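PDB 5ZVV: AimR transcriptional regulator from Bacillus phage phi3T, which activates transcription of the phage aimX locus as a homodimer, apparently favouring lysis, until the arbitrium peptide converts it to an inactive monomer and lysogeny follows. Local coordinates for residues N325-G328 and F329-Y333; L364-L367 and E368-G371. All coordinates share one frame; numbering follows the deposited sequence.

Contact 1: N325-G328 and F329-Y333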
loop_
_atom_site.group_PDB
_atom_site.type_symbol
_atom_site.label_atom_id
_atom_site.label_comp_id
_atom_site.label_asym_id
_atom_site.label_seq_id
_atom_site.Cartn_x
_atom_site.Cartn_y
_atom_site.Cartn_z
ATOM N N ASN A 325 -15.128 6.292 -4.404
ATOM C CA ASN A 325 -15.053 7.027 -5.667
ATOM C C ASN A 325 -16.452 7.321 -6.207
ATOM O O ASN A 325 -16.787 8.472 -6.543
ATOM C CB ASN A 325 -14.227 6.215 -6.670
ATOM C CG ASN A 325 -13.760 7.036 -7.856
ATOM O OD1 ASN A 325 -14.305 6.925 -8.953
ATOM N ND2 ASN A 325 -12.738 7.859 -7.644
ATOM N N GLU A 326 -17.290 6.280 -6.279
ATOM C CA GLU A 326 -18.692 6.462 -6.629
ATOM C C GLU A 326 -19.366 7.477 -5.723
ATOM O O GLU A 326 -20.266 8.197 -6.163
ATOM C CB GLU A 326 -19.432 5.123 -6.559
ATOM C CG GLU A 326 -19.079 4.153 -7.677
ATOM C CD GLU A 326 -19.551 2.739 -7.397
ATOM O OE1 GLU A 326 -19.848 2.431 -6.224
ATOM O OE2 GLU A 326 -19.628 1.936 -8.351
ATOM N N LEU A 327 -18.950 7.554 -4.456
ATOM C CA LEU A 327 -19.521 8.555 -3.564
ATOM C C LEU A 327 -19.027 9.954 -3.901
ATOM O O LEU A 327 -19.756 10.931 -3.694
ATOM C CB LEU A 327 -19.210 8.207 -2.111
ATOM C CG LEU A 327 -20.115 7.124 -1.524
ATOM C CD1 LEU A 327 -19.721 6.805 -0.090
ATOM C CD2 LEU A 327 -21.572 7.557 -1.606
ATOM N N GLY A 328 -17.803 10.073 -4.417
ATOM C CA GLY A 328 -17.346 11.362 -4.909
ATOM C C GLY A 328 -18.212 11.873 -6.042
ATOM O O GLY A 328 -18.681 13.020 -6.023
ATOM N N PHE A 329 -18.460 11.017 -7.039
ATOM C CA PHE A 329 -19.401 11.401 -8.092
ATOM C C PHE A 329 -20.788 11.684 -7.521
ATOM O O PHE A 329 -21.430 12.679 -7.888
ATOM C CB PHE A 329 -19.475 10.314 -9.163
ATOM C CG PHE A 329 -18.238 10.207 -10.000
ATOM C CD1 PHE A 329 -18.011 11.099 -11.036
ATOM C CD2 PHE A 329 -17.302 9.217 -9.755
ATOM C CE1 PHE A 329 -16.872 11.005 -11.810
ATOM C CE2 PHE A 329 -16.157 9.120 -10.527
ATOM C CZ PHE A 329 -15.942 10.014 -11.555
ATOM N N TYR A 330 -21.251 10.829 -6.606
ATOM C CA TYR A 330 -22.599 10.941 -6.053
ATOM C C TYR A 330 -22.820 12.301 -5.404
ATOM O O TYR A 330 -23.796 12.999 -5.710
ATOM C CB TYR A 330 -22.829 9.810 -5.046
ATOM C CG TYR A 330 -24.109 9.901 -4.242
ATOM C CD1 TYR A 330 -25.304 9.391 -4.735
ATOM C CD2 TYR A 330 -24.115 10.471 -2.975
ATOM C CE1 TYR A 330 -26.472 9.465 -3.997
ATOM C CE2 TYR A 330 -25.277 10.551 -2.230
ATOM C CZ TYR A 330 -26.453 10.047 -2.744
ATOM O OH TYR A 330 -27.608 10.127 -2.000
ATOM N N TYR A 331 -21.917 12.699 -4.506
ATOM C CA TYR A 331 -22.053 14.005 -3.879
ATOM C C TYR A 331 -21.771 15.145 -4.850
ATOM O O TYR A 331 -22.247 16.263 -4.620
ATOM C CB TYR A 331 -21.122 14.112 -2.671
ATOM C CG TYR A 331 -21.458 13.153 -1.550
ATOM C CD1 TYR A 331 -22.385 13.496 -0.573
ATOM C CD2 TYR A 331 -20.850 11.909 -1.472
ATOM C CE1 TYR A 331 -22.695 12.624 0.452
ATOM C CE2 TYR A 331 -21.155 11.028 -0.449
ATOM C CZ TYR A 331 -22.077 11.391 0.509
ATOM O OH TYR A 331 -22.383 10.521 1.531
ATOM N N TYR A 332 -21.029 14.896 -5.935
ATOM C CA TYR A 332 -20.922 15.918 -6.972
ATOM C C TYR A 332 -22.281 16.194 -7.610
ATOM O O TYR A 332 -22.664 17.353 -7.807
ATOM C CB TYR A 332 -19.900 15.508 -8.033
ATOM C CG TYR A 332 -19.853 16.452 -9.215
ATOM C CD1 TYR A 332 -19.401 17.758 -9.067
ATOM C CD2 TYR A 332 -20.265 16.042 -10.476
ATOM C CE1 TYR A 332 -19.361 18.627 -10.140
ATOM C CE2 TYR A 332 -20.226 16.906 -11.557
ATOM C CZ TYR A 332 -19.774 18.196 -11.382
ATOM O OH TYR A 332 -19.732 19.059 -12.452
ATOM N N TYR A 333 -23.033 15.137 -7.929
ATOM C CA TYR A 333 -24.358 15.327 -8.521
ATOM C C TYR A 333 -25.335 15.930 -7.518
ATOM O O TYR A 333 -26.129 16.818 -7.867
ATOM C CB TYR A 333 -24.886 13.997 -9.053
ATOM C CG TYR A 333 -23.952 13.338 -10.040
ATOM C CD1 TYR A 333 -23.366 14.069 -11.064
ATOM C CD2 TYR A 333 -23.643 11.988 -9.937
ATOM C CE1 TYR A 333 -22.507 13.472 -11.965
ATOM C CE2 TYR A 333 -22.785 11.382 -10.834
ATOM C CZ TYR A 333 -22.220 12.131 -11.845
ATOM O OH TYR A 333 -21.367 11.530 -12.737
#
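Asn325 meets Phe329 one turn further along the helix, and the two side chains run the same way. With CG anti to the backbone N (chi1 -164°), the Asn325 amide reaches the ring edge, where OD1 lies in the ring plane 3.3 Å from Phe329 CE2. Amide and ring planes stand 73° apart. The other end of the amide, ND2, is hydrogen-bonded to Asp356 and Ser354, which fixes its rotation. In the backbone, Asn325 O accepts the Phe329 N-H at 3.1 Å.

Glu326 contributes its carbonyl, with O 2.8 Å from Tyr330 N; Gln295 NE2 also binds this oxygen. The CD2 branch of Leu327 runs alongside both tyrosines, 3.7 Å from Tyr331 CE2 and 4.1 Å from Tyr330 CD2, while Tyr330 CD2 itself sits over the centre of one face of the Tyr331 ring. Gly328 O takes the N-H of Tyr332 at 3.0 Å and a second bond from Ser347 OG of helix 341-353. The successive i to i+4 bonds are those of a regular alpha-helix, whose consecutive aromatic residues pack on helices 291-304, 341-353 and 361-369, consistent with the helical packing of the TPR-related AimR family.

Contact 2: L364-L367 and E368-G371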
loop_
_atom_site.group_PDB
_atom_site.type_symbol
_atom_site.label_atom_id
_atom_site.label_comp_id
_atom_site.label_asym_id
_atom_site.label_seq_id
_atom_site.Cartn_x
_atom_site.Cartn_y
_atom_site.Cartn_z
ATOM N N LEU A 364 -14.148 20.814 -7.684
ATOM C CA LEU A 364 -13.264 21.976 -7.647
ATOM C C LEU A 364 -13.640 22.987 -8.723
ATOM O O LEU A 364 -13.847 24.172 -8.428
ATOM C CB LEU A 364 -11.810 21.532 -7.803
ATOM C CG LEU A 364 -11.244 20.742 -6.621
ATOM C CD1 LEU A 364 -9.842 20.242 -6.929
ATOM C CD2 LEU A 364 -11.250 21.598 -5.365
ATOM N N LEU A 365 -13.746 22.534 -9.979
ATOM C CA LEU A 365 -14.212 23.412 -11.049
ATOM C C LEU A 365 -15.533 24.071 -10.677
ATOM O O LEU A 365 -15.714 25.278 -10.876
ATOM C CB LEU A 365 -14.364 22.631 -12.357
ATOM C CG LEU A 365 -13.098 22.219 -13.113
ATOM C CD1 LEU A 365 -13.445 21.263 -14.244
ATOM C CD2 LEU A 365 -12.360 23.438 -13.647
ATOM N N GLN A 366 -16.459 23.295 -10.110
ATOM C CA GLN A 366 -17.735 23.868 -9.708
ATOM C C GLN A 366 -17.547 24.874 -8.580
ATOM O O GLN A 366 -18.204 25.920 -8.559
ATOM C CB GLN A 366 -18.703 22.759 -9.300
ATOM C CG GLN A 366 -20.149 23.205 -9.253
ATOM C CD GLN A 366 -20.652 23.710 -10.591
ATOM O OE1 GLN A 366 -20.206 23.260 -11.647
ATOM N NE2 GLN A 366 -21.582 24.657 -10.552
ATOM N N LEU A 367 -16.640 24.584 -7.645
ATOM C CA LEU A 367 -16.295 25.580 -6.638
ATOM C C LEU A 367 -15.653 26.804 -7.274
ATOM O O LEU A 367 -15.818 27.922 -6.774
ATOM C CB LEU A 367 -15.365 24.972 -5.587
ATOM C CG LEU A 367 -15.983 23.951 -4.628
ATOM C CD1 LEU A 367 -14.931 23.396 -3.681
ATOM C CD2 LEU A 367 -17.129 24.573 -3.845
ATOM N N GLU A 368 -14.937 26.615 -8.387
ATOM C CA GLU A 368 -14.298 27.742 -9.058
ATOM C C GLU A 368 -15.330 28.654 -9.709
ATOM O O GLU A 368 -15.190 29.881 -9.674
ATOM C CB GLU A 368 -13.296 27.240 -10.097
ATOM C CG GLU A 368 -12.544 28.351 -10.807
ATOM C CD GLU A 368 -11.581 27.831 -11.852
ATOM O OE1 GLU A 368 -11.107 28.639 -12.680
ATOM O OE2 GLU A 368 -11.296 26.616 -11.847
ATOM N N ARG A 369 -16.371 28.070 -10.313
ATOM C CA ARG A 369 -17.441 28.881 -10.884
ATOM C C ARG A 369 -18.166 29.687 -9.814
ATOM O O ARG A 369 -18.632 30.799 -10.085
ATOM C CB ARG A 369 -18.444 27.996 -11.626
ATOM C CG ARG A 369 -17.876 27.171 -12.771
ATOM C CD ARG A 369 -19.002 26.404 -13.457
ATOM N NE ARG A 369 -18.529 25.447 -14.453
ATOM C CZ ARG A 369 -19.328 24.637 -15.143
ATOM N NH1 ARG A 369 -20.639 24.673 -14.945
ATOM N NH2 ARG A 369 -18.820 23.793 -16.031
HETATM N N MSE A 370 -18.267 29.150 -8.602
HETATM C CA MSE A 370 -19.028 29.795 -7.538
HETATM C C MSE A 370 -18.203 30.843 -6.802
HETATM O O MSE A 370 -18.634 31.382 -5.783
HETATM C CB MSE A 370 -19.550 28.747 -6.553
HETATM C CG MSE A 370 -20.393 27.660 -7.204
HETATM SE SE MSE A 370 -20.820 26.191 -5.992
HETATM C CE MSE A 370 -22.172 27.080 -4.894
ATOM N N GLY A 371 -17.013 31.131 -7.323
ATOM C CA GLY A 371 -16.195 32.195 -6.783
ATOM C C GLY A 371 -15.261 31.807 -5.661
ATOM O O GLY A 371 -15.044 32.609 -4.746
#
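Gln366 lays its amide oxygen over one face of the Arg369 guanidinium, an approach from above the plane in place of a hydrogen bond to the N-H groups. OE1 is 3.6 Å from Arg369 NH1, and the amide and guanidinium planes are 65° apart. A bend at chi2 (60°) turns the end of Gln366 back toward the following turn, whereas the Arg369 chain runs extended from CG to NE, so the two side chains cross at a slant. The partial negative charge of the oxygen probably makes this approach mildly favourable.

The backbone carbonyl of Gln366 is used as well. It accepts the Met370 N-H, with O and N 3.2 Å apart, and the selenomethionine side chain folds beside it, CG of Met370 coming within 3.1 Å of Gln366 O. The selenium-bearing end then leads away from residues 364-367, and both Gln366 and Met370 touch Tyr344 of helix 341-353. Leu365 and Glu368 run alongside each other, with Leu365 CD2 3.8 Å from Glu368 OE2; the Glu368 side chain also touches Leu374 and Leu377 of helix 374-380. Leu364 and Leu367 are buried, both against Ile348 of helix 341-353.

Regular bonding persists through Glu368 N to Leu364 O at 2.7 Å and Arg369 N to Leu365 O at 2.9 Å. Past Arg369 the pattern changes: Met370 leaves helical backbone angles, its N-H makes a further weak bond to Leu367 O, and Gly371 takes a positive phi (89°). Gly371 N bonds Glu368 O at 3.2 Å and Ala372 N returns to Leu367 O, the two nested bonds (5→2 and 6→1) of a Schellman motif, with Gly371 as C-prime residue, that ends helix 361-369 before helix 374-380.

How the contacts relate
Contact 1 lies near the start of helix 324-338, contact 2 at the C-terminal end of helix 361-369, their centres about 16 Å apart. The helices meet directly, with Tyr332 CE1 4.3 Å from Gln366 CB, and Phe329 and Tyr332 also pack on Leu362. Both rest on helix 341-353. Both are partly buried, but contact 1 has no exposed residue, whereas contact 2 has three. Contact 1 relies on aromatic rings within a continuing helix. Contact 2, further from the chain centre, keeps two buried leucines, and its chemistry shifts to polar and charged side chains as the helix stops. Neither is touched by the second subunit.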